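Local structure of periplasmic sensor hybrid histidine kinase (4K0D) at residues S28-V33 with P118-L123; A54-L59 with K91-L96; A64-L69 with S125-F130. The protein probably catalyses ATP-dependent phosphorylation of a protein histidine in a phosphorelay, this chain being its periplasmic helical-bundle sensor domain. All coordinates share one frame; numbering follows the deposited sequence. Where two conformers were deposited one is given.

Interaction 1: S28-V33 with P118-L123. With ZN (zinc ion), chain C; NA (sodium ion), chain L.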
loop_
_atom_site.group_PDB
_atom_site.type_symbol
_atom_site.label_atom_id
_atom_site.label_comp_id
_atom_site.label_asym_id
_atom_site.label_seq_id
_atom_site.Cartn_x
_atom_site.Cartn_y
_atom_site.Cartn_z
ATOM N N SER B 28 -3.544 7.345 -5.945
ATOM C CA SER B 28 -3.230 7.318 -7.403
ATOM C C SER B 28 -4.409 7.789 -8.330
ATOM O O SER B 28 -4.218 8.603 -9.279
ATOM C CB SER B 28 -2.751 5.922 -7.754
ATOM O OG SER B 28 -1.949 5.886 -8.905
ATOM N N ALA B 29 -5.633 7.397 -8.017
ATOM C CA ALA B 29 -6.785 7.769 -8.864
ATOM C C ALA B 29 -6.949 9.296 -8.786
ATOM O O ALA B 29 -7.377 9.974 -9.713
ATOM C CB ALA B 29 -8.073 7.032 -8.370
ATOM N N VAL B 30 -6.646 9.854 -7.633
ATOM C CA VAL B 30 -6.824 11.257 -7.434
ATOM C C VAL B 30 -5.758 11.994 -8.231
ATOM O O VAL B 30 -6.085 12.933 -8.976
ATOM C CB VAL B 30 -6.769 11.643 -5.919
ATOM C CG1 VAL B 30 -6.600 13.127 -5.730
ATOM C CG2 VAL B 30 -8.009 11.192 -5.266
ATOM N N LEU B 31 -4.506 11.538 -8.136
ATOM C CA LEU B 31 -3.449 12.116 -8.961
ATOM C C LEU B 31 -3.841 12.036 -10.408
ATOM O O LEU B 31 -3.646 12.976 -11.158
ATOM C CB LEU B 31 -2.142 11.366 -8.812
ATOM C CG LEU B 31 -1.421 11.742 -7.516
ATOM C CD1 LEU B 31 -0.287 10.809 -7.173
ATOM C CD2 LEU B 31 -0.894 13.167 -7.618
ATOM N N HIS B 32 -4.373 10.891 -10.800
ATOM C CA HIS B 32 -4.572 10.579 -12.202
ATOM C C HIS B 32 -5.681 11.497 -12.730
ATOM O O HIS B 32 -5.588 11.990 -13.835
ATOM C CB HIS B 32 -4.838 9.089 -12.470
ATOM C CG HIS B 32 -4.915 8.746 -13.943
ATOM N ND1 HIS B 32 -3.808 8.584 -14.724
ATOM C CD2 HIS B 32 -5.983 8.568 -14.760
ATOM C CE1 HIS B 32 -4.162 8.356 -15.982
ATOM N NE2 HIS B 32 -5.482 8.329 -16.032
ATOM N N VAL B 33 -6.698 11.777 -11.932
ATOM C CA VAL B 33 -7.714 12.714 -12.383
ATOM C C VAL B 33 -7.066 14.111 -12.550
ATOM O O VAL B 33 -7.382 14.825 -13.467
ATOM C CB VAL B 33 -8.907 12.824 -11.419
ATOM C CG1 VAL B 33 -9.678 14.083 -11.719
ATOM C CG2 VAL B 33 -9.879 11.522 -11.480
ATOM N N PRO B 118 -6.017 22.676 -4.984
ATOM C CA PRO B 118 -6.214 22.812 -3.535
ATOM C C PRO B 118 -6.972 21.609 -3.030
ATOM O O PRO B 118 -6.681 21.118 -1.955
ATOM C CB PRO B 118 -7.121 24.046 -3.391
ATOM C CG PRO B 118 -7.069 24.769 -4.661
ATOM C CD PRO B 118 -6.546 23.833 -5.739
HETATM N N MSE B 119 -7.955 21.165 -3.814
HETATM C CA MSE B 119 -8.808 20.066 -3.423
HETATM C C MSE B 119 -8.034 18.794 -3.489
HETATM O O MSE B 119 -8.155 17.952 -2.600
HETATM C CB MSE B 119 -10.018 19.974 -4.326
HETATM C CG MSE B 119 -10.806 21.263 -4.330
HETATM SE SE MSE B 119 -12.234 21.235 -5.695
HETATM C CE MSE B 119 -13.723 20.456 -4.752
ATOM N N ARG B 120 -7.200 18.674 -4.504
ATOM C CA ARG B 120 -6.321 17.519 -4.619
ATOM C C ARG B 120 -5.435 17.419 -3.358
ATOM O O ARG B 120 -5.396 16.391 -2.694
ATOM C CB ARG B 120 -5.434 17.719 -5.808
ATOM C CG ARG B 120 -4.410 16.660 -5.997
ATOM C CD ARG B 120 -3.525 17.100 -7.166
ATOM N NE ARG B 120 -2.364 17.879 -6.765
ATOM C CZ ARG B 120 -1.851 18.923 -7.433
ATOM N NH1 ARG B 120 -2.369 19.358 -8.555
ATOM N NH2 ARG B 120 -0.773 19.526 -6.971
ATOM N N GLU B 121 -4.732 18.500 -3.010
ATOM C CA GLU B 121 -3.696 18.419 -1.970
ATOM C C GLU B 121 -4.299 18.144 -0.623
ATOM O O GLU B 121 -3.722 17.486 0.198
ATOM C CB GLU B 121 -2.916 19.721 -1.915
ATOM C CG GLU B 121 -2.002 19.869 -3.077
ATOM C CD GLU B 121 -0.972 18.773 -3.105
ATOM O OE1 GLU B 121 -0.264 18.597 -2.099
ATOM O OE2 GLU B 121 -0.870 18.073 -4.131
ATOM N N GLU B 122 -5.478 18.671 -0.389
ATOM C CA GLU B 122 -6.113 18.465 0.868
ATOM C C GLU B 122 -6.512 16.982 0.969
ATOM O O GLU B 122 -6.234 16.278 1.963
ATOM C CB GLU B 122 -7.312 19.383 0.949
ATOM C CG GLU B 122 -8.100 19.270 2.192
ATOM C CD GLU B 122 -8.997 20.486 2.413
ATOM O OE1 GLU B 122 -8.826 21.504 1.685
ATOM O OE2 GLU B 122 -9.859 20.407 3.312
ATOM N N LEU B 123 -7.136 16.486 -0.074
ATOM C CA LEU B 123 -7.556 15.097 -0.085
ATOM C C LEU B 123 -6.336 14.208 0.063
ATOM O O LEU B 123 -6.351 13.218 0.797
ATOM C CB LEU B 123 -8.268 14.820 -1.395
ATOM C CG LEU B 123 -8.962 13.496 -1.542
ATOM C CD1 LEU B 123 -9.612 12.987 -0.272
ATOM C CD2 LEU B 123 -10.008 13.702 -2.643
HETATM ZN ZN ZN C . -1.869 8.534 -14.095
HETATM NA NA NA L . 1.678 17.269 -2.747
#

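Interaction 2: A54-L59 with K91-L96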
loop_
_atom_site.group_PDB
_atom_site.type_symbol
_atom_site.label_atom_id
_atom_site.label_comp_id
_atom_site.label_asym_id
_atom_site.label_seq_id
_atom_site.Cartn_x
_atom_site.Cartn_y
_atom_site.Cartn_z
ATOM N N ALA B 54 -12.122 8.495 -18.429
ATOM C CA ALA B 54 -11.721 7.235 -17.833
ATOM C C ALA B 54 -11.177 7.445 -16.411
ATOM O O ALA B 54 -11.408 6.624 -15.541
ATOM C CB ALA B 54 -10.664 6.532 -18.693
ATOM N N ALA B 55 -10.420 8.506 -16.171
ATOM C CA ALA B 55 -9.827 8.735 -14.842
ATOM C C ALA B 55 -10.914 8.924 -13.836
ATOM O O ALA B 55 -10.793 8.524 -12.707
ATOM C CB ALA B 55 -8.879 9.992 -14.843
ATOM N N LEU B 56 -12.015 9.508 -14.252
ATOM C CA LEU B 56 -13.080 9.774 -13.321
ATOM C C LEU B 56 -13.727 8.446 -12.877
ATOM O O LEU B 56 -14.016 8.273 -11.724
ATOM C CB LEU B 56 -14.132 10.672 -13.974
ATOM C CG LEU B 56 -13.750 12.141 -14.215
ATOM C CD1 LEU B 56 -14.853 12.851 -14.991
ATOM C CD2 LEU B 56 -13.434 12.873 -12.891
ATOM N N ARG B 57 -13.981 7.546 -13.815
ATOM C CA ARG B 57 -14.544 6.221 -13.502
ATOM C C ARG B 57 -13.601 5.417 -12.616
ATOM O O ARG B 57 -14.045 4.746 -11.682
ATOM C CB ARG B 57 -14.849 5.418 -14.788
ATOM C CG ARG B 57 -15.936 6.089 -15.662
ATOM N N ARG B 58 -12.312 5.496 -12.905
ATOM C CA ARG B 58 -11.324 4.907 -12.045
ATOM C C ARG B 58 -11.362 5.473 -10.597
ATOM O O ARG B 58 -11.292 4.725 -9.632
ATOM C CB ARG B 58 -9.978 5.104 -12.655
ATOM C CG ARG B 58 -8.891 4.658 -11.764
ATOM C CD ARG B 58 -7.580 4.813 -12.501
ATOM N NE ARG B 58 -6.449 4.717 -11.605
ATOM C CZ ARG B 58 -5.203 5.034 -11.934
ATOM N NH1 ARG B 58 -4.920 5.427 -13.165
ATOM N NH2 ARG B 58 -4.239 4.960 -11.016
ATOM N N LEU B 59 -11.496 6.781 -10.449
ATOM C CA LEU B 59 -11.581 7.358 -9.135
ATOM C C LEU B 59 -12.840 6.883 -8.441
ATOM O O LEU B 59 -12.809 6.589 -7.262
ATOM C CB LEU B 59 -11.574 8.874 -9.183
ATOM C CG LEU B 59 -11.746 9.599 -7.860
ATOM C CD1 LEU B 59 -10.702 9.193 -6.798
ATOM C CD2 LEU B 59 -11.690 11.129 -8.133
ATOM N N LYS B 91 -16.678 16.789 -9.260
ATOM C CA LYS B 91 -17.624 17.717 -9.857
ATOM C C LYS B 91 -16.850 18.887 -10.458
ATOM O O LYS B 91 -17.151 19.346 -11.580
ATOM C CB LYS B 91 -18.654 18.192 -8.830
ATOM C CG LYS B 91 -19.702 19.135 -9.412
ATOM N N ALA B 92 -15.834 19.352 -9.737
ATOM C CA ALA B 92 -14.947 20.400 -10.259
ATOM C C ALA B 92 -14.188 19.922 -11.477
ATOM O O ALA B 92 -13.896 20.691 -12.413
ATOM C CB ALA B 92 -13.967 20.828 -9.227
ATOM N N ALA B 93 -13.828 18.655 -11.461
ATOM C CA ALA B 93 -13.028 18.136 -12.566
ATOM C C ALA B 93 -13.896 18.092 -13.821
ATOM O O ALA B 93 -13.438 18.433 -14.864
ATOM C CB ALA B 93 -12.473 16.742 -12.222
ATOM N N VAL B 94 -15.146 17.629 -13.701
ATOM C CA VAL B 94 -16.099 17.628 -14.800
ATOM C C VAL B 94 -16.318 19.044 -15.330
ATOM O O VAL B 94 -16.413 19.265 -16.542
ATOM C CB VAL B 94 -17.425 16.999 -14.333
ATOM C CG1 VAL B 94 -18.542 17.131 -15.379
ATOM C CG2 VAL B 94 -17.189 15.553 -14.045
ATOM N N ALA B 95 -16.361 20.012 -14.424
ATOM C CA ALA B 95 -16.625 21.389 -14.819
ATOM C C ALA B 95 -15.426 21.950 -15.566
ATOM O O ALA B 95 -15.581 22.749 -16.488
ATOM C CB ALA B 95 -16.911 22.240 -13.579
ATOM N N LEU B 96 -14.218 21.565 -15.166
ATOM C CA LEU B 96 -13.061 21.974 -15.952
ATOM C C LEU B 96 -13.154 21.334 -17.353
ATOM O O LEU B 96 -12.989 21.996 -18.386
ATOM C CB LEU B 96 -11.775 21.580 -15.237
ATOM C CG LEU B 96 -10.622 21.697 -16.211
ATOM C CD1 LEU B 96 -10.613 23.073 -16.753
ATOM C CD2 LEU B 96 -9.293 21.432 -15.609
#

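Interaction 3: A64-L69 with S125-F130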
loop_
_atom_site.group_PDB
_atom_site.type_symbol
_atom_site.label_atom_id
_atom_site.label_comp_id
_atom_site.label_asym_id
_atom_site.label_seq_id
_atom_site.Cartn_x
_atom_site.Cartn_y
_atom_site.Cartn_z
ATOM N N ALA B 64 -14.729 3.490 -4.005
ATOM C CA ALA B 64 -15.664 2.465 -3.571
ATOM C C ALA B 64 -14.882 1.335 -2.912
ATOM O O ALA B 64 -15.260 0.898 -1.820
ATOM C CB ALA B 64 -16.546 1.971 -4.732
ATOM N N ARG B 65 -13.749 0.912 -3.491
ATOM C CA ARG B 65 -12.932 -0.123 -2.828
ATOM C C ARG B 65 -12.455 0.337 -1.467
ATOM O O ARG B 65 -12.397 -0.440 -0.537
ATOM C CB ARG B 65 -11.722 -0.509 -3.659
ATOM C CG ARG B 65 -12.095 -1.227 -4.971
ATOM C CD ARG B 65 -10.875 -1.298 -5.902
ATOM N NE ARG B 65 -9.658 -1.842 -5.251
ATOM C CZ ARG B 65 -8.489 -1.198 -5.172
ATOM N NH1 ARG B 65 -8.388 0.009 -5.708
ATOM N NH2 ARG B 65 -7.416 -1.766 -4.583
ATOM N N PHE B 66 -12.070 1.598 -1.351
ATOM C CA PHE B 66 -11.564 2.083 -0.097
ATOM C C PHE B 66 -12.647 2.209 0.950
ATOM O O PHE B 66 -12.415 1.896 2.107
ATOM C CB PHE B 66 -10.920 3.436 -0.284
ATOM C CG PHE B 66 -10.368 4.024 0.979
ATOM C CD1 PHE B 66 -9.176 3.558 1.491
ATOM C CD2 PHE B 66 -11.003 5.097 1.596
ATOM C CE1 PHE B 66 -8.634 4.148 2.635
ATOM C CE2 PHE B 66 -10.481 5.691 2.709
ATOM C CZ PHE B 66 -9.307 5.215 3.240
ATOM N N ALA B 67 -13.817 2.668 0.544
ATOM C CA ALA B 67 -14.946 2.770 1.436
ATOM C C ALA B 67 -15.396 1.383 1.958
ATOM O O ALA B 67 -15.969 1.281 3.051
ATOM C CB ALA B 67 -16.081 3.423 0.734
ATOM N N ALA B 68 -15.124 0.328 1.204
ATOM C CA ALA B 68 -15.661 -1.003 1.568
ATOM C C ALA B 68 -14.903 -1.660 2.704
ATOM O O ALA B 68 -15.446 -2.539 3.371
ATOM C CB ALA B 68 -15.663 -1.922 0.385
ATOM N N LEU B 69 -13.650 -1.268 2.934
ATOM C CA LEU B 69 -12.809 -2.010 3.888
ATOM C C LEU B 69 -12.972 -1.493 5.322
ATOM O O LEU B 69 -13.162 -0.294 5.516
ATOM C CB LEU B 69 -11.349 -1.912 3.479
ATOM C CG LEU B 69 -11.044 -2.622 2.182
ATOM C CD1 LEU B 69 -9.627 -2.284 1.586
ATOM C CD2 LEU B 69 -11.246 -4.150 2.348
ATOM N N SER B 125 -3.560 14.908 1.437
ATOM C CA SER B 125 -2.987 15.085 2.754
ATOM C C SER B 125 -3.746 14.188 3.747
ATOM O O SER B 125 -3.130 13.451 4.533
ATOM C CB SER B 125 -3.052 16.541 3.182
ATOM O OG SER B 125 -2.848 16.650 4.590
ATOM N N LEU B 126 -5.078 14.302 3.757
ATOM C CA LEU B 126 -5.899 13.441 4.551
ATOM C C LEU B 126 -5.534 11.983 4.332
ATOM O O LEU B 126 -5.380 11.217 5.278
ATOM C CB LEU B 126 -7.357 13.602 4.182
ATOM C CG LEU B 126 -8.020 14.854 4.698
ATOM C CD1 LEU B 126 -9.475 14.908 4.193
ATOM C CD2 LEU B 126 -7.981 14.880 6.215
ATOM N N LEU B 127 -5.413 11.584 3.084
ATOM C CA LEU B 127 -5.202 10.177 2.812
ATOM C C LEU B 127 -3.908 9.730 3.418
ATOM O O LEU B 127 -3.835 8.638 4.018
ATOM C CB LEU B 127 -5.135 9.887 1.320
ATOM C CG LEU B 127 -6.499 9.463 0.812
ATOM C CD1 LEU B 127 -6.514 9.610 -0.701
ATOM C CD2 LEU B 127 -6.807 8.029 1.224
ATOM N N ARG B 128 -2.870 10.543 3.274
ATOM C CA ARG B 128 -1.576 10.153 3.792
ATOM C C ARG B 128 -1.589 10.151 5.337
ATOM O O ARG B 128 -0.933 9.327 5.989
ATOM C CB ARG B 128 -0.485 11.049 3.224
ATOM C CG ARG B 128 -0.061 10.655 1.814
ATOM C CD ARG B 128 0.510 11.823 1.022
ATOM N NE ARG B 128 0.672 11.469 -0.391
ATOM C CZ ARG B 128 0.942 12.344 -1.357
ATOM N NH1 ARG B 128 1.087 13.640 -1.067
ATOM N NH2 ARG B 128 1.064 11.929 -2.618
ATOM N N THR B 129 -2.371 11.040 5.929
ATOM C CA THR B 129 -2.471 11.006 7.402
ATOM C C THR B 129 -3.150 9.710 7.802
ATOM O O THR B 129 -2.700 9.009 8.726
ATOM C CB THR B 129 -3.240 12.221 8.046
ATOM O OG1 THR B 129 -2.533 13.417 7.736
ATOM C CG2 THR B 129 -3.221 12.095 9.542
ATOM N N PHE B 130 -4.267 9.421 7.145
ATOM C CA PHE B 130 -4.943 8.146 7.342
ATOM C C PHE B 130 -3.980 6.965 7.217
ATOM O O PHE B 130 -4.005 6.051 8.010
ATOM C CB PHE B 130 -6.063 7.927 6.342
ATOM C CG PHE B 130 -6.598 6.534 6.404
ATOM C CD1 PHE B 130 -5.944 5.498 5.743
ATOM C CD2 PHE B 130 -7.715 6.248 7.155
ATOM C CE1 PHE B 130 -6.433 4.200 5.823
ATOM C CE2 PHE B 130 -8.209 4.967 7.224
ATOM C CZ PHE B 130 -7.560 3.939 6.553
#

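Interaction 1: S28-V33 with P118-L123
Glu121 OE2 is gripped by two nitrogens of Arg120, the residue whose CG packs on Val30 across the contact. NE donates at 3.0 Å to Glu121 OE2 along its anti lone pair, while NH2 approaches the same oxygen from above the carboxylate plane. Both bonds keep OE2 close to the guanidinium plane, a side-on salt bridge between sequence neighbours. A bend at chi3 (91°) turns the end of Arg120 back toward Glu121, and the other oxygen, Glu121 OE1, binds a sodium ion at 2.4 Å.

His32 takes no part in the packing: its ND1 binds a zinc ion at 2.0 Å together with Asp10 and Glu14 of the second subunit. The touch between helices 16-42 and 117-145, which run antiparallel, is apolar. The branches of Val30 divide the work: CG1 sits 4.2 Å from Arg120 CG, and CG2 meets Leu123 CD2 at 4.1 Å. With CG1 anti to the backbone N (chi1 165°), the beta-branched valine spreads over both partners. Arginine suits its place because its CG methylene packs against Val30 while its charged end serves the carboxylate; a leucine here would probably leave Glu121 OE2 without its cationic mate and its carboxylate freer to turn. The apolar interface is thus bordered by an ion pair, and Arg120 and sodium together probably hold the carboxylate in place.

Interaction 2: A54-L59 with K91-L96
This is a plain apolar helix-to-helix contact, small and without hydrogen bonds, between helices 46-68 and 73-102, which follow each other in the chain and run antiparallel. Leu56 carries it from one side. Its two methyls part over neighbouring residues of the other helix: CD1 lies 3.7 Å from Val94 CG2, and CD2 lies 4.0 Å from Ala93 CB. The first torsion (chi1 -72°) sets CG anti to the carbonyl carbon, and the extended second torsion then carries the fork across the gap, so that a branched leucine can meet two partners at once.

Ala93 points its CB at Leu56, and a single methyl suits the place, with Leu56 CA and Ala93 CA 8.4 Å apart, the nearest CA pair of the two segments. Val94 comes in from the side, its side chain crossing that of Leu56 at about a right angle; it offers CG2, the branch beside its own backbone N.

In the four-helix bundle these are two neighbouring helices of the up-and-down arrangement, and Leu56 and Ala93 are buried between them whereas Val94 is exposed. One turn on, Leu59 continues the apolar strip against Val86 and Phe89 of helix 73-102. Arg58 faces another way: it packs on Ser28 and His32 of helix 16-42 and forms a salt bridge with Glu14 of the second subunit. Beyond Ala93, Leu96 turns to the short helix 106-114 and packs against Ile109 and Arg112.

Interaction 3: A64-L69 with S125-F130
From its CB, which points toward helix 117-145, Phe66 reaches out with CG anti to the backbone N (chi1 180°), and its ring meets Phe130 and Leu127 at the far end. CE1 comes to 3.9 Å from Phe130 CE1, a carbon lying near the plane of the Phe66 ring at its edge. The tip atom, CZ, stands over the centre of the Phe130 ring, about 3.9 Å above its plane, and is 4.3 Å from Leu127 CD2, which approaches obliquely.

The aromatic pair is therefore T-shaped, the edge of Phe66 directed at the face of Phe130, with ring centroids 5.2 Å apart and planes inclined at 74°. Such a pairing sets the slightly positive ring hydrogens of Phe66 against the pi cloud of Phe130. The two side chains reach toward each other across the core, Phe130 likewise extending with CG anti to its backbone N.

Helices 46-68 and 117-145 are diagonal partners in the four-helix bundle and run parallel. Their nearest CA atoms here, those of Phe66 and Leu127, are 10.7 Å apart, a span that long aromatic side chains are well suited to bridge. The CB of Leu127 does not aim at Phe66, yet its CD2 methyl reaches the ring, adding a branched apolar end beside it; Leu127 also packs on Ile82 of helix 73-102. Lys71, just past the end of helix 46-68, makes a cation-pi contact with Phe66 and hydrogen-bonds through NZ to the carbonyl oxygens of Phe66 and Leu69.

Helix 46-68 is common to interactions 2 and 3, and helix 117-145 to interactions 1 and 3, so the three contacts tie all four long helices of the bundle together: two along neighbouring pairs, one across the diagonal. Interactions 1 and 2, with centres 11 Å apart, touch where Ala55 lies beside the imidazole of His32, which binds the intersubunit zinc; the Leu56 side chain is about 8 Å from that of His32. Interaction 3 lies about 18 Å from interaction 2 between centres, nearer another zinc-binding pair: the Phe130 side chain is about 7 Å from that of Glu74 and about 9 Å from that of His137.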